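Local coordinates for hypothetical UPF0131 protein PH0828 (Pyrococcus horikoshii, PDB 1V30) that is probably a gamma-glutamylcyclotransferase, a putative acyltransferase of the AIG2-like family whose activity has not been established, at residues 32-40 with 86-97. Numbering follows the deposited sequence.
Sequences LGEDWIEGY and VSTKFGKAFLWE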
loop_
_atom_site.group_PDB
_atom_site.type_symbol
_atom_site.label_atom_id
_atom_site.label_comp_id
_atom_site.label_asym_id
_atom_site.label_seq_id
_atom_site.Cartn_x
_atom_site.Cartn_y
_atom_site.Cartn_z
ATOM N N LEU A 32 -11.010 4.329 -6.775
ATOM C CA LEU A 32 -11.588 3.512 -7.834
ATOM C C LEU A 32 -12.132 2.204 -7.272
ATOM O O LEU A 32 -13.119 1.663 -7.772
ATOM C CB LEU A 32 -10.541 3.199 -8.907
ATOM C CG LEU A 32 -9.884 4.363 -9.657
ATOM C CD1 LEU A 32 -8.939 3.797 -10.709
ATOM C CD2 LEU A 32 -10.943 5.244 -10.310
ATOM N N GLY A 33 -11.485 1.701 -6.228
ATOM C CA GLY A 33 -11.903 0.453 -5.621
ATOM C C GLY A 33 -10.695 -0.331 -5.155
ATOM O O GLY A 33 -9.554 0.072 -5.394
ATOM N N GLU A 34 -10.937 -1.448 -4.481
ATOM C CA GLU A 34 -9.851 -2.286 -4.000
ATOM C C GLU A 34 -9.585 -3.378 -5.022
ATOM O O GLU A 34 -10.425 -3.661 -5.883
ATOM C CB GLU A 34 -10.216 -2.918 -2.653
ATOM C CG GLU A 34 -10.531 -1.903 -1.561
ATOM C CD GLU A 34 -10.822 -2.550 -0.215
ATOM O OE1 GLU A 34 -11.414 -3.646 -0.198
ATOM O OE2 GLU A 34 -10.465 -1.957 0.825
ATOM N N ASP A 35 -8.409 -3.983 -4.939
ATOM C CA ASP A 35 -8.045 -5.053 -5.847
ATOM C C ASP A 35 -6.970 -5.888 -5.168
ATOM O O ASP A 35 -6.534 -5.569 -4.058
ATOM C CB ASP A 35 -7.525 -4.462 -7.161
ATOM C CG ASP A 35 -7.459 -5.482 -8.284
ATOM O OD1 ASP A 35 -8.011 -6.594 -8.137
ATOM O OD2 ASP A 35 -6.858 -5.156 -9.331
ATOM N N TRP A 36 -6.564 -6.968 -5.825
ATOM C CA TRP A 36 -5.523 -7.837 -5.300
ATOM C C TRP A 36 -4.405 -7.944 -6.325
ATOM O O TRP A 36 -4.655 -8.181 -7.510
ATOM C CB TRP A 36 -6.069 -9.237 -4.997
ATOM C CG TRP A 36 -7.023 -9.295 -3.844
ATOM C CD1 TRP A 36 -8.372 -9.113 -3.888
ATOM C CD2 TRP A 36 -6.696 -9.557 -2.472
ATOM N NE1 TRP A 36 -8.910 -9.249 -2.629
ATOM C CE2 TRP A 36 -7.902 -9.521 -1.741
ATOM C CE3 TRP A 36 -5.498 -9.820 -1.790
ATOM C CZ2 TRP A 36 -7.950 -9.738 -0.356
ATOM C CZ3 TRP A 36 -5.544 -10.035 -0.414
ATOM C CH2 TRP A 36 -6.764 -9.993 0.287
ATOM N N ILE A 37 -3.173 -7.752 -5.869
ATOM C CA ILE A 37 -2.015 -7.835 -6.747
ATOM C C ILE A 37 -1.325 -9.174 -6.510
ATOM O O ILE A 37 -0.919 -9.488 -5.391
ATOM C CB ILE A 37 -1.007 -6.696 -6.460
ATOM C CG1 ILE A 37 -1.734 -5.345 -6.417
ATOM C CG2 ILE A 37 0.077 -6.678 -7.535
ATOM C CD1 ILE A 37 -2.467 -4.984 -7.695
ATOM N N GLU A 38 -1.206 -9.971 -7.565
ATOM C CA GLU A 38 -0.559 -11.270 -7.463
ATOM C C GLU A 38 0.956 -11.103 -7.484
ATOM O O GLU A 38 1.474 -10.178 -8.106
ATOM C CB GLU A 38 -0.996 -12.167 -8.628
ATOM C CG GLU A 38 -2.433 -12.653 -8.534
ATOM C CD GLU A 38 -2.625 -13.697 -7.446
ATOM O OE1 GLU A 38 -3.789 -14.008 -7.115
ATOM O OE2 GLU A 38 -1.612 -14.214 -6.928
ATOM N N GLY A 39 1.662 -11.990 -6.791
ATOM C CA GLY A 39 3.113 -11.932 -6.775
ATOM C C GLY A 39 3.747 -11.054 -5.713
ATOM O O GLY A 39 4.910 -10.671 -5.839
ATOM N N TYR A 40 2.994 -10.729 -4.666
ATOM C CA TYR A 40 3.523 -9.900 -3.590
ATOM C C TYR A 40 3.175 -10.429 -2.207
ATOM O O TYR A 40 2.114 -11.017 -1.999
ATOM C CB TYR A 40 3.014 -8.459 -3.703
ATOM C CG TYR A 40 3.814 -7.587 -4.642
ATOM C CD1 TYR A 40 3.493 -7.501 -5.996
ATOM C CD2 TYR A 40 4.913 -6.868 -4.178
ATOM C CE1 TYR A 40 4.254 -6.716 -6.867
ATOM C CE2 TYR A 40 5.678 -6.084 -5.037
ATOM C CZ TYR A 40 5.344 -6.014 -6.377
ATOM O OH TYR A 40 6.114 -5.248 -7.221
ATOM N N VAL A 86 2.247 -2.100 -11.515
ATOM C CA VAL A 86 1.502 -3.331 -11.314
ATOM C C VAL A 86 0.195 -3.272 -12.089
ATOM O O VAL A 86 -0.322 -2.195 -12.392
ATOM C CB VAL A 86 1.171 -3.576 -9.815
ATOM C CG1 VAL A 86 2.453 -3.720 -9.016
ATOM C CG2 VAL A 86 0.331 -2.438 -9.261
ATOM N N SER A 87 -0.336 -4.439 -12.424
ATOM C CA SER A 87 -1.600 -4.490 -13.141
ATOM C C SER A 87 -2.740 -4.530 -12.128
ATOM O O SER A 87 -2.622 -5.171 -11.085
ATOM C CB SER A 87 -1.667 -5.743 -14.018
ATOM O OG SER A 87 -0.711 -5.696 -15.062
ATOM N N THR A 88 -3.820 -3.815 -12.418
ATOM C CA THR A 88 -5.000 -3.824 -11.558
ATOM C C THR A 88 -6.184 -3.925 -12.504
ATOM O O THR A 88 -6.042 -3.693 -13.707
ATOM C CB THR A 88 -5.163 -2.533 -10.724
ATOM O OG1 THR A 88 -5.772 -1.509 -11.519
ATOM C CG2 THR A 88 -3.817 -2.058 -10.207
ATOM N N LYS A 89 -7.353 -4.261 -11.974
ATOM C CA LYS A 89 -8.529 -4.381 -12.825
ATOM C C LYS A 89 -9.006 -3.031 -13.344
ATOM O O LYS A 89 -9.930 -2.963 -14.155
ATOM C CB LYS A 89 -9.654 -5.094 -12.076
ATOM C CG LYS A 89 -10.099 -4.426 -10.802
ATOM C CD LYS A 89 -11.059 -5.345 -10.072
ATOM C CE LYS A 89 -11.522 -4.748 -8.767
ATOM N NZ LYS A 89 -12.359 -5.731 -8.034
ATOM N N PHE A 90 -8.370 -1.958 -12.882
ATOM C CA PHE A 90 -8.720 -0.615 -13.330
ATOM C C PHE A 90 -7.646 -0.102 -14.280
ATOM O O PHE A 90 -7.725 1.028 -14.759
ATOM C CB PHE A 90 -8.824 0.353 -12.149
ATOM C CG PHE A 90 -9.712 -0.127 -11.047
ATOM C CD1 PHE A 90 -9.168 -0.683 -9.893
ATOM C CD2 PHE A 90 -11.094 -0.032 -11.161
ATOM C CE1 PHE A 90 -9.990 -1.136 -8.865
ATOM C CE2 PHE A 90 -11.924 -0.484 -10.139
ATOM C CZ PHE A 90 -11.370 -1.037 -8.989
ATOM N N GLY A 91 -6.647 -0.938 -14.543
ATOM C CA GLY A 91 -5.554 -0.551 -15.418
ATOM C C GLY A 91 -4.237 -0.505 -14.661
ATOM O O GLY A 91 -4.200 -0.705 -13.445
ATOM N N LYS A 92 -3.147 -0.251 -15.375
ATOM C CA LYS A 92 -1.834 -0.183 -14.749
ATOM C C LYS A 92 -1.779 0.915 -13.693
ATOM O O LYS A 92 -2.373 1.983 -13.851
ATOM C CB LYS A 92 -0.761 0.067 -15.810
ATOM C CG LYS A 92 -0.440 -1.144 -16.671
ATOM C CD LYS A 92 0.282 -2.217 -15.868
ATOM C CE LYS A 92 0.675 -3.394 -16.748
ATOM N NZ LYS A 92 1.424 -4.434 -15.987
ATOM N N ALA A 93 -1.058 0.641 -12.609
ATOM C CA ALA A 93 -0.918 1.599 -11.521
ATOM C C ALA A 93 0.479 1.519 -10.927
ATOM O O ALA A 93 1.180 0.518 -11.098
ATOM C CB ALA A 93 -1.963 1.314 -10.434
ATOM N N PHE A 94 0.883 2.584 -10.243
ATOM C CA PHE A 94 2.180 2.611 -9.587
ATOM C C PHE A 94 2.004 2.124 -8.156
ATOM O O PHE A 94 0.965 2.359 -7.526
ATOM C CB PHE A 94 2.762 4.026 -9.580
ATOM C CG PHE A 94 3.211 4.495 -10.927
ATOM C CD1 PHE A 94 2.388 5.294 -11.710
ATOM C CD2 PHE A 94 4.452 4.118 -11.423
ATOM C CE1 PHE A 94 2.798 5.715 -12.976
ATOM C CE2 PHE A 94 4.870 4.531 -12.685
ATOM C CZ PHE A 94 4.040 5.331 -13.462
ATOM N N LEU A 95 3.027 1.450 -7.651
ATOM C CA LEU A 95 3.023 0.915 -6.298
ATOM C C LEU A 95 4.417 1.119 -5.726
ATOM O O LEU A 95 5.407 1.042 -6.460
ATOM C CB LEU A 95 2.659 -0.573 -6.335
ATOM C CG LEU A 95 2.722 -1.379 -5.036
ATOM C CD1 LEU A 95 1.592 -2.397 -5.016
ATOM C CD2 LEU A 95 4.074 -2.064 -4.912
ATOM N N TRP A 96 4.491 1.400 -4.429
ATOM C CA TRP A 96 5.764 1.618 -3.762
ATOM C C TRP A 96 6.217 0.316 -3.134
ATOM O O TRP A 96 5.714 -0.096 -2.089
ATOM C CB TRP A 96 5.625 2.704 -2.700
ATOM C CG TRP A 96 5.589 4.087 -3.278
ATOM C CD1 TRP A 96 6.662 4.872 -3.594
ATOM C CD2 TRP A 96 4.422 4.846 -3.628
ATOM N NE1 TRP A 96 6.236 6.072 -4.112
ATOM C CE2 TRP A 96 4.866 6.083 -4.146
ATOM C CE3 TRP A 96 3.043 4.602 -3.553
ATOM C CZ2 TRP A 96 3.981 7.073 -4.586
ATOM C CZ3 TRP A 96 2.163 5.588 -3.991
ATOM C CH2 TRP A 96 2.636 6.807 -4.499
ATOM N N GLU A 97 7.172 -0.323 -3.798
ATOM C CA GLU A 97 7.725 -1.595 -3.365
ATOM C C GLU A 97 8.894 -1.403 -2.403
ATOM O O GLU A 97 9.791 -0.600 -2.657
ATOM C CB GLU A 97 8.186 -2.364 -4.602
ATOM C CG GLU A 97 9.024 -3.594 -4.337
ATOM C CD GLU A 97 9.480 -4.234 -5.628
ATOM O OE1 GLU A 97 8.623 -4.793 -6.340
ATOM O OE2 GLU A 97 10.689 -4.155 -5.939
HETATM O O HOH W 1 -3.957 -7.293 -10.336
#
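With CG anti to the backbone N (chi1 -165°), the carboxylate of Asp35 reaches the type I turn Thr88 to Gly91, while Phe90, its CG anti to the carbonyl carbon (chi1 -52°), lays its ring against Leu32. Asp35 OD2 accepts the N-H of Lys89 at 2.8 Å, the donor standing above the carboxylate plane, and OD1 takes a weak bond from Trp36 N. With an alanine here, the N-H of Lys89 would probably lose this acceptor and the turn its tie to Asp35. Within the turn, Thr88 OG1 accepts from Phe90 N, an ST turn, and donates to Gly91 O at 2.6 Å. Leu32 CB sits over the centre of the Phe90 ring in a CH-pi contact, 3.9 Å from the centroid; Lys89 CG lies over the opposite face, near the rim. Ile37 CG2 packs on Val86 CB at 4.0 Å, and a water donates to both Trp36 O and Ser87 O. The turn end of the 81-86/93-98 hairpin thus meets edge strand 30-37. Beyond the corner at 38-39, Tyr40 OH donates to Glu97 OE1 at 2.7 Å; the same oxygen is salt-bridged to Lys52. Leu95 touches Tyr13, a probable substrate-binding residue, so the hairpin probably also borders that pocket. Lys89 NZ lies 4.4 Å from Asp35 OD1, beyond a salt bridge, so the carboxylate probably holds the turn mainly through the backbone N-H of Lys89.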